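Local coordinates for protein putative P450-like enzyme (Streptomyces himastatinicus ATCC 53653, PDB 5Z9I) that binds heme b and probably acts as a cytochrome P450 monooxygenase in bacterial secondary metabolism, at residues 274-279 with 333-338; 13-18 with 386-391; 104-109 with 135-140. The protein carries 1 engineered substitution. All blocks are in the same frame, centred on the assembly; numbering follows the deposited sequence.

Contact 1 of 3, residues 274-279 with 333-338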
loop_
_atom_site.group_PDB
_atom_site.type_symbol
_atom_site.label_atom_id
_atom_site.label_comp_id
_atom_site.label_asym_id
_atom_site.label_seq_id
_atom_site.Cartn_x
_atom_site.Cartn_y
_atom_site.Cartn_z
ATOM N N LEU A 274 -1.835 -11.554 9.913
ATOM C CA LEU A 274 -1.711 -10.414 9.029
ATOM C C LEU A 274 -0.673 -10.632 7.922
ATOM O O LEU A 274 -0.855 -10.147 6.790
ATOM C CB LEU A 274 -1.358 -9.165 9.854
ATOM C CG LEU A 274 -2.543 -8.672 10.689
ATOM C CD1 LEU A 274 -2.038 -7.806 11.840
ATOM C CD2 LEU A 274 -3.547 -7.899 9.768
ATOM N N GLU A 275 0.425 -11.319 8.262
ATOM C CA GLU A 275 1.456 -11.695 7.285
ATOM C C GLU A 275 0.884 -12.680 6.271
ATOM O O GLU A 275 1.223 -12.626 5.096
ATOM C CB GLU A 275 2.699 -12.319 7.971
ATOM C CG GLU A 275 3.451 -11.354 8.869
ATOM C CD GLU A 275 3.780 -10.045 8.143
ATOM O OE1 GLU A 275 4.328 -10.101 7.024
ATOM O OE2 GLU A 275 3.473 -8.956 8.673
ATOM N N GLU A 276 0.021 -13.580 6.724
ATOM C CA GLU A 276 -0.593 -14.538 5.808
ATOM C C GLU A 276 -1.639 -13.868 4.933
ATOM O O GLU A 276 -1.832 -14.239 3.781
ATOM C CB GLU A 276 -1.232 -15.710 6.560
ATOM C CG GLU A 276 -2.048 -16.650 5.661
ATOM C CD GLU A 276 -1.184 -17.490 4.729
ATOM O OE1 GLU A 276 -0.105 -17.024 4.310
ATOM O OE2 GLU A 276 -1.558 -18.644 4.433
ATOM N N SER A 277 -2.322 -12.884 5.488
ATOM C CA SER A 277 -3.228 -12.062 4.700
ATOM C C SER A 277 -2.451 -11.260 3.631
ATOM O O SER A 277 -2.884 -11.177 2.482
ATOM C CB SER A 277 -4.010 -11.130 5.614
ATOM O OG SER A 277 -4.905 -10.354 4.861
ATOM N N MET A 278 -1.305 -10.690 4.019
ATOM C CA MET A 278 -0.406 -10.006 3.074
ATOM C C MET A 278 -0.045 -10.902 1.898
ATOM O O MET A 278 -0.064 -10.472 0.749
ATOM C CB MET A 278 0.886 -9.562 3.758
ATOM C CG MET A 278 0.756 -8.358 4.674
ATOM S SD MET A 278 0.250 -6.892 3.772
ATOM C CE MET A 278 1.529 -6.811 2.509
ATOM N N ARG A 279 0.276 -12.157 2.207
ATOM C CA ARG A 279 0.760 -13.112 1.216
ATOM C C ARG A 279 -0.363 -13.573 0.288
ATOM O O ARG A 279 -0.216 -13.637 -0.930
ATOM C CB ARG A 279 1.380 -14.330 1.914
ATOM C CG ARG A 279 1.990 -15.318 0.938
ATOM C CD ARG A 279 2.199 -16.713 1.541
ATOM N NE ARG A 279 0.955 -17.410 1.861
ATOM C CZ ARG A 279 0.271 -18.183 1.014
ATOM N NH1 ARG A 279 0.696 -18.364 -0.232
ATOM N NH2 ARG A 279 -0.849 -18.779 1.417
ATOM N N SER A 333 4.304 -20.307 8.991
ATOM C CA SER A 333 5.740 -20.057 9.072
ATOM C C SER A 333 6.452 -21.178 8.332
ATOM O O SER A 333 6.022 -22.318 8.394
ATOM C CB SER A 333 6.226 -19.983 10.525
ATOM N N PRO A 334 7.513 -20.856 7.587
ATOM C CA PRO A 334 7.966 -19.493 7.281
ATOM C C PRO A 334 7.014 -18.775 6.316
ATOM O O PRO A 334 6.108 -19.403 5.760
ATOM C CB PRO A 334 9.335 -19.720 6.629
ATOM C CG PRO A 334 9.199 -21.062 5.992
ATOM C CD PRO A 334 8.387 -21.875 6.972
ATOM N N ASN A 335 7.226 -17.473 6.136
ATOM C CA ASN A 335 6.368 -16.651 5.288
ATOM C C ASN A 335 7.098 -15.379 4.891
ATOM O O ASN A 335 6.788 -14.269 5.361
ATOM C CB ASN A 335 5.053 -16.319 5.995
ATOM C CG ASN A 335 4.063 -15.596 5.087
ATOM O OD1 ASN A 335 4.318 -15.407 3.896
ATOM N ND2 ASN A 335 2.932 -15.177 5.653
ATOM N N ALA A 336 8.077 -15.572 4.017
ATOM C CA ALA A 336 8.850 -14.511 3.428
ATOM C C ALA A 336 8.142 -13.951 2.178
ATOM O O ALA A 336 8.680 -13.997 1.077
ATOM C CB ALA A 336 10.263 -15.037 3.085
ATOM N N HIS A 337 6.929 -13.428 2.339
ATOM C CA HIS A 337 6.170 -12.926 1.177
ATOM C C HIS A 337 6.736 -11.596 0.637
ATOM O O HIS A 337 7.489 -10.912 1.311
ATOM C CB HIS A 337 4.704 -12.740 1.548
ATOM C CG HIS A 337 4.500 -11.736 2.628
ATOM N ND1 HIS A 337 4.486 -10.379 2.386
ATOM C CD2 HIS A 337 4.368 -11.880 3.964
ATOM C CE1 HIS A 337 4.324 -9.734 3.523
ATOM N NE2 HIS A 337 4.261 -10.621 4.501
ATOM N N LEU A 338 6.342 -11.226 -0.572
ATOM C CA LEU A 338 6.826 -9.998 -1.194
ATOM C C LEU A 338 5.792 -8.872 -1.069
ATOM O O LEU A 338 5.818 -7.896 -1.824
ATOM C CB LEU A 338 7.175 -10.261 -2.669
ATOM C CG LEU A 338 8.317 -11.253 -2.930
ATOM C CD1 LEU A 338 8.551 -11.544 -4.427
ATOM C CD2 LEU A 338 9.598 -10.731 -2.284
#

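Contact 2 of 3, residues 13-18 with 386-391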
loop_
_atom_site.group_PDB
_atom_site.type_symbol
_atom_site.label_atom_id
_atom_site.label_comp_id
_atom_site.label_asym_id
_atom_site.label_seq_id
_atom_site.Cartn_x
_atom_site.Cartn_y
_atom_site.Cartn_z
ATOM N N PRO A 13 -10.187 -8.958 -12.959
ATOM C CA PRO A 13 -10.065 -10.016 -13.970
ATOM C C PRO A 13 -8.609 -10.396 -14.291
ATOM O O PRO A 13 -8.370 -11.449 -14.868
ATOM C CB PRO A 13 -10.761 -9.409 -15.194
ATOM C CG PRO A 13 -10.687 -7.920 -14.972
ATOM C CD PRO A 13 -10.824 -7.742 -13.498
ATOM N N GLY A 14 -7.646 -9.560 -13.918
ATOM C CA GLY A 14 -6.255 -9.864 -14.196
ATOM C C GLY A 14 -5.589 -10.720 -13.133
ATOM O O GLY A 14 -4.553 -11.339 -13.378
ATOM N N HIS A 15 -6.191 -10.765 -11.949
ATOM C CA HIS A 15 -5.566 -11.409 -10.806
ATOM C C HIS A 15 -5.877 -12.901 -10.775
ATOM O O HIS A 15 -6.568 -13.397 -9.872
ATOM C CB HIS A 15 -6.013 -10.731 -9.517
ATOM C CG HIS A 15 -5.677 -9.270 -9.458
ATOM N ND1 HIS A 15 -6.179 -8.429 -8.488
ATOM C CD2 HIS A 15 -4.894 -8.497 -10.252
ATOM C CE1 HIS A 15 -5.725 -7.204 -8.688
ATOM N NE2 HIS A 15 -4.940 -7.219 -9.752
ATOM N N PHE A 16 -5.333 -13.606 -11.764
ATOM C CA PHE A 16 -5.602 -15.027 -11.951
ATOM C C PHE A 16 -5.108 -15.875 -10.783
ATOM O O PHE A 16 -5.720 -16.891 -10.475
ATOM C CB PHE A 16 -4.979 -15.526 -13.260
ATOM C CG PHE A 16 -3.485 -15.356 -13.329
ATOM C CD1 PHE A 16 -2.633 -16.367 -12.888
ATOM C CD2 PHE A 16 -2.925 -14.189 -13.851
ATOM C CE1 PHE A 16 -1.251 -16.213 -12.956
ATOM C CE2 PHE A 16 -1.549 -14.032 -13.920
ATOM C CZ PHE A 16 -0.711 -15.043 -13.473
ATOM N N TRP A 17 -4.023 -15.458 -10.124
ATOM C CA TRP A 17 -3.488 -16.224 -8.991
ATOM C C TRP A 17 -4.474 -16.312 -7.829
ATOM O O TRP A 17 -4.373 -17.208 -6.994
ATOM C CB TRP A 17 -2.167 -15.628 -8.492
ATOM C CG TRP A 17 -2.248 -14.170 -8.171
ATOM C CD1 TRP A 17 -2.539 -13.609 -6.961
ATOM C CD2 TRP A 17 -2.048 -13.084 -9.082
ATOM N NE1 TRP A 17 -2.529 -12.237 -7.064
ATOM C CE2 TRP A 17 -2.231 -11.891 -8.357
ATOM C CE3 TRP A 17 -1.740 -13.005 -10.446
ATOM C CZ2 TRP A 17 -2.111 -10.636 -8.946
ATOM C CZ3 TRP A 17 -1.621 -11.754 -11.030
ATOM C CH2 TRP A 17 -1.805 -10.589 -10.281
ATOM N N MET A 18 -5.428 -15.390 -7.782
ATOM C CA MET A 18 -6.397 -15.363 -6.694
ATOM C C MET A 18 -7.428 -16.450 -6.921
ATOM O O MET A 18 -8.069 -16.924 -5.976
ATOM C CB MET A 18 -7.068 -13.995 -6.587
ATOM C CG MET A 18 -6.109 -12.852 -6.212
ATOM S SD MET A 18 -5.323 -13.064 -4.604
ATOM C CE MET A 18 -6.732 -13.210 -3.499
ATOM N N ASP A 386 -3.179 -3.111 -9.858
ATOM C CA ASP A 386 -2.018 -3.441 -9.040
ATOM C C ASP A 386 -2.344 -3.554 -7.540
ATOM O O ASP A 386 -1.445 -3.639 -6.714
ATOM C CB ASP A 386 -0.900 -2.413 -9.280
ATOM C CG ASP A 386 -1.292 -1.007 -8.851
ATOM O OD1 ASP A 386 -2.503 -0.689 -8.912
ATOM O OD2 ASP A 386 -0.396 -0.226 -8.429
ATOM N N ALA A 387 -3.629 -3.592 -7.202
ATOM C CA ALA A 387 -4.057 -3.779 -5.819
ATOM C C ALA A 387 -5.071 -4.925 -5.703
ATOM O O ALA A 387 -6.116 -4.909 -6.357
ATOM C CB ALA A 387 -4.659 -2.472 -5.253
ATOM N N SER A 388 -4.749 -5.929 -4.887
ATOM C CA SER A 388 -5.671 -7.038 -4.648
ATOM C C SER A 388 -6.324 -6.881 -3.286
ATOM O O SER A 388 -5.662 -7.039 -2.247
ATOM C CB SER A 388 -4.963 -8.396 -4.715
ATOM O OG SER A 388 -4.497 -8.681 -6.022
ATOM N N GLY A 389 -7.619 -6.581 -3.277
ATOM C CA GLY A 389 -8.305 -6.451 -2.010
ATOM C C GLY A 389 -9.678 -5.823 -2.052
ATOM O O GLY A 389 -10.116 -5.248 -3.061
ATOM N N VAL A 390 -10.337 -5.934 -0.908
ATOM C CA VAL A 390 -11.710 -5.487 -0.687
ATOM C C VAL A 390 -11.903 -3.970 -0.857
ATOM O O VAL A 390 -11.194 -3.179 -0.244
ATOM C CB VAL A 390 -12.146 -5.943 0.744
ATOM C CG1 VAL A 390 -13.278 -5.144 1.270
ATOM C CG2 VAL A 390 -12.500 -7.410 0.730
ATOM N N ALA A 391 -12.862 -3.572 -1.696
ATOM C CA ALA A 391 -13.245 -2.165 -1.808
ATOM C C ALA A 391 -14.404 -1.845 -0.859
ATOM O O ALA A 391 -14.480 -0.744 -0.310
ATOM C CB ALA A 391 -13.627 -1.819 -3.252
#

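Contact 3 of 3, residues 104-109 with 135-140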
loop_
_atom_site.group_PDB
_atom_site.type_symbol
_atom_site.label_atom_id
_atom_site.label_comp_id
_atom_site.label_asym_id
_atom_site.label_seq_id
_atom_site.Cartn_x
_atom_site.Cartn_y
_atom_site.Cartn_z
ATOM N N SER A 104 0.807 5.161 20.760
ATOM C CA SER A 104 0.022 5.543 21.933
ATOM C C SER A 104 -1.399 6.026 21.578
ATOM O O SER A 104 -2.252 6.106 22.447
ATOM C CB SER A 104 0.732 6.647 22.724
ATOM O OG SER A 104 0.374 7.917 22.196
ATOM N N ARG A 105 -1.636 6.388 20.321
ATOM C CA ARG A 105 -2.928 6.933 19.924
ATOM C C ARG A 105 -3.873 5.872 19.341
ATOM O O ARG A 105 -5.095 6.039 19.373
ATOM C CB ARG A 105 -2.734 8.056 18.895
ATOM C CG ARG A 105 -2.154 9.329 19.477
ATOM C CD ARG A 105 -2.189 10.486 18.478
ATOM N NE ARG A 105 -1.954 11.763 19.152
ATOM C CZ ARG A 105 -1.362 12.817 18.593
ATOM N NH1 ARG A 105 -0.932 12.754 17.332
ATOM N NH2 ARG A 105 -1.190 13.932 19.299
ATOM N N VAL A 106 -3.300 4.783 18.840
ATOM C CA VAL A 106 -3.996 3.905 17.911
ATOM C C VAL A 106 -5.224 3.253 18.552
ATOM O O VAL A 106 -6.246 3.118 17.891
ATOM C CB VAL A 106 -3.025 2.818 17.330
ATOM C CG1 VAL A 106 -2.714 1.733 18.352
ATOM C CG2 VAL A 106 -3.587 2.212 16.049
ATOM N N HIS A 107 -5.137 2.891 19.833
ATOM C CA HIS A 107 -6.241 2.240 20.544
ATOM C C HIS A 107 -7.443 3.168 20.709
ATOM O O HIS A 107 -8.572 2.773 20.431
ATOM C CB HIS A 107 -5.791 1.740 21.915
ATOM C CG HIS A 107 -5.082 0.414 21.885
ATOM N ND1 HIS A 107 -4.023 0.153 21.047
ATOM C CD2 HIS A 107 -5.273 -0.711 22.616
ATOM C CE1 HIS A 107 -3.600 -1.088 21.247
ATOM N NE2 HIS A 107 -4.340 -1.630 22.191
ATOM N N GLY A 108 -7.193 4.397 21.154
ATOM C CA GLY A 108 -8.248 5.385 21.324
ATOM C C GLY A 108 -8.989 5.735 20.039
ATOM O O GLY A 108 -10.203 5.984 20.044
ATOM N N ILE A 109 -8.269 5.755 18.927
ATOM C CA ILE A 109 -8.906 6.032 17.646
ATOM C C ILE A 109 -9.768 4.855 17.178
ATOM O O ILE A 109 -10.895 5.038 16.721
ATOM C CB ILE A 109 -7.862 6.372 16.594
ATOM C CG1 ILE A 109 -7.269 7.750 16.923
ATOM C CG2 ILE A 109 -8.468 6.322 15.206
ATOM C CD1 ILE A 109 -5.908 7.981 16.340
ATOM N N LEU A 135 -6.213 6.422 7.515
ATOM C CA LEU A 135 -6.224 7.810 7.056
ATOM C C LEU A 135 -6.001 8.741 8.255
ATOM O O LEU A 135 -5.182 9.644 8.204
ATOM C CB LEU A 135 -7.537 8.148 6.353
ATOM C CG LEU A 135 -7.645 9.568 5.787
ATOM C CD1 LEU A 135 -6.411 9.896 4.969
ATOM C CD2 LEU A 135 -8.927 9.708 4.945
ATOM N N ILE A 136 -6.737 8.517 9.336
ATOM C CA ILE A 136 -6.548 9.298 10.552
ATOM C C ILE A 136 -5.113 9.132 11.093
ATOM O O ILE A 136 -4.495 10.100 11.510
ATOM C CB ILE A 136 -7.589 8.893 11.644
ATOM C CG1 ILE A 136 -9.021 9.233 11.191
ATOM C CG2 ILE A 136 -7.278 9.542 12.968
ATOM C CD1 ILE A 136 -10.125 8.698 12.126
ATOM N N MET A 137 -4.563 7.920 11.063
ATOM C CA MET A 137 -3.209 7.730 11.608
ATOM C C MET A 137 -2.137 8.425 10.758
ATOM O O MET A 137 -1.240 9.042 11.306
ATOM C CB MET A 137 -2.868 6.245 11.747
ATOM C CG MET A 137 -2.205 5.905 13.074
ATOM S SD MET A 137 -3.408 5.953 14.415
ATOM C CE MET A 137 -4.713 5.235 13.497
ATOM N N ILE A 138 -2.222 8.337 9.427
ATOM C CA ILE A 138 -1.184 8.955 8.603
ATOM C C ILE A 138 -1.330 10.481 8.691
ATOM O O ILE A 138 -0.336 11.195 8.691
ATOM C CB ILE A 138 -1.229 8.473 7.139
ATOM C CG1 ILE A 138 0.029 8.915 6.391
ATOM C CG2 ILE A 138 -2.476 8.988 6.427
ATOM C CD1 ILE A 138 1.256 8.095 6.747
ATOM N N SER A 139 -2.566 10.962 8.832
ATOM C CA SER A 139 -2.845 12.399 8.955
ATOM C C SER A 139 -2.290 12.971 10.243
ATOM O O SER A 139 -1.657 14.032 10.240
ATOM C CB SER A 139 -4.345 12.680 8.906
ATOM O OG SER A 139 -4.874 12.462 7.612
ATOM N N ASP A 140 -2.552 12.271 11.342
ATOM C CA ASP A 140 -2.021 12.620 12.650
ATOM C C ASP A 140 -0.500 12.654 12.603
ATOM O O ASP A 140 0.112 13.573 13.132
ATOM C CB ASP A 140 -2.496 11.616 13.731
ATOM C CG ASP A 140 -3.916 11.905 14.219
ATOM O OD1 ASP A 140 -4.540 12.878 13.711
ATOM O OD2 ASP A 140 -4.417 11.156 15.104
#

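Contact 1 of 3, residues 274-279 with 333-338
His337, in the loop that leads to the heme-ligating cysteine Cys347, is held against one side of helix 270-280 by a histidine-carboxylate hydrogen bond to Glu275. This helix carries the P450 signature ExxR, here Glu276 and Arg279, and matches the K helix of the family. NE2 of His337 donates to OE1 of Glu275 at 2.6 Å, with an N-H...O angle of 167°. The oxygen lies almost in the ring plane, and ring and carboxylate are turned only 20° apart. Glu275 gets there by bending its chain at chi2 (-51°), which carries the carboxylate to the ring edge. Met278 supports one ring face: its CB sits 3.8 Å from the His337 ring centroid, a CH-pi contact, while its side chain goes on to touch the heme. CB of Arg279 packs on CB of His337 at 3.7 Å.

Beside the histidine, the Asn335 amide lies against the aliphatic part of Arg279, with OD1 3.4 Å from Arg279 CD. That buried oxygen finds no hydrogen-bonding partner in the model. On the same helix, Arg279 grips Glu276 side-on, NE to OE1 at 2.7 Å and NH2 to OE2 at 3.1 Å. Arg332 adds a salt bridge to Glu276 OE2 and completes the Glu-Arg-Arg triad known from P450s.

Since ND1 of His337 bonds the backbone N of Gly339 while NE2 donates, the ring is probably neutral; the negative charge of Glu275 would then be balanced mainly by its salt bridge to Arg354.

Contact 2 of 3, residues 13-18 with 386-391
The His15 ring meets residues 386-391 at its edge, where CE1 lies 3.3 Å from the carbonyl O of Ala387, which sits in the ring plane. The Ser388 hydroxyl approaches obliquely, its OG 3.0 Å from ND1 of His15. The ring of His12 stacks on that of His15. Next along the chain, the indole of Trp17 has CA of His15 on one face, 3.8 Å above its plane, while its own CE3 lies over the centre of the Phe16 ring.

What is joined here is the chain's N-terminal loop and the turn of its C-terminal beta hairpin, strands 380-381 and 390-396. In P450s this turn commonly approaches the substrate pocket, and the side chain of Ala387 lies about 9 Å from the heme, consistent with that. On its other side the turn rests on helix 224-255, where Ala387 touches Met244. Gly389 follows in an extended conformation in which a CB would be jammed against the carbonyl O of Ser388, before the chain enters the strand at Val390.

The first torsion of His15 (chi1 -59°) sets CG anti to the carbonyl carbon, and the imidazole reaches across toward the other segment. There NE2 finds its strongest partner just ahead of residues 386-391, in a hydrogen bond to the carbonyl O of Val385. An inverse gamma turn centred on His15 turns the chain into the short 3-10 segment 16-18, where Met18 N bonds His15 O. This brings two more side chains toward Ser388: its OG is 4.2 Å from NE1 of Trp17 and 4.5 Å from CG of Met18.

Contact 3 of 3, residues 104-109 with 135-140
CD1 of Ile109 is driven in among three side chains of helix 132-142. It lies 3.8 Å from SD of Met137 and 4.0 Å from CG2 of Ile136, and the two isoleucine side chains lie alongside one another, pointing opposite ways. Val106, one helical turn before Ile109, adds its CG2 at 4.1 Å from SD of Met137, and the methionine thus lies across both residues. Its chain starts from a chi1 of -135°, off the staggered positions, and bends at chi2 and chi3 bring sulfur and methyl round to the facing helix. With an alanine here, Val106 and Ile109 would probably lose the sulfur and methyl they pack on, and a gap would be likely to open between the two helices.

Segments 104-109 and 135-140 cross at 144° between their N-to-C directions, roughly antiparallel and well tilted, with their axes 10.9 Å apart at closest approach. They belong to the helices called D and E in the P450 core bundle, where helix E runs against its three companions, D, L and the long helix I. Those last two are close by: Val106 rests on Met355 and Ala359 and Met137 on Glu356, all of helix 350-367, while Ile138 touches Leu235 of helix 224-255 as well as the heme.

Toward the surface the contact turns polar. OD2 of Asp140 lies 3.7 Å from CD1 of Ile109, so the methyl of the isoleucine ends against a carboxylate oxygen. Arg105 arrives with its chain extended, and its NH1 is 4.4 Å from OD2 of Asp140. The oxygen sits well out of the guanidinium plane, leaving an attraction of charges without a salt bridge. The firm partner of Asp140 is Arg149, which forms a salt bridge with OD1.

In the fold
Contact 2 is the most buried, with Asp386 alone of its touching residues partly exposed; contact 1 mixes buried and partly exposed residues, and contact 3 runs out to the exposed Arg105. None touches another: contacts 1 and 2 come within about 6 Å between nearest atoms, while contact 3 lies across the chain's centre from contact 2. Elements recur all the same, for helix 224-255 borders all three and helix 350-367 borders contacts 1 and 3. Contact 1, on the proximal side near the heme thiolate, is charged and directional; contact 2 joins the N-terminal loop to the C-terminal hairpin around a histidine; contact 3 is apolar helix packing, with opposite charges near each other at its solvent side.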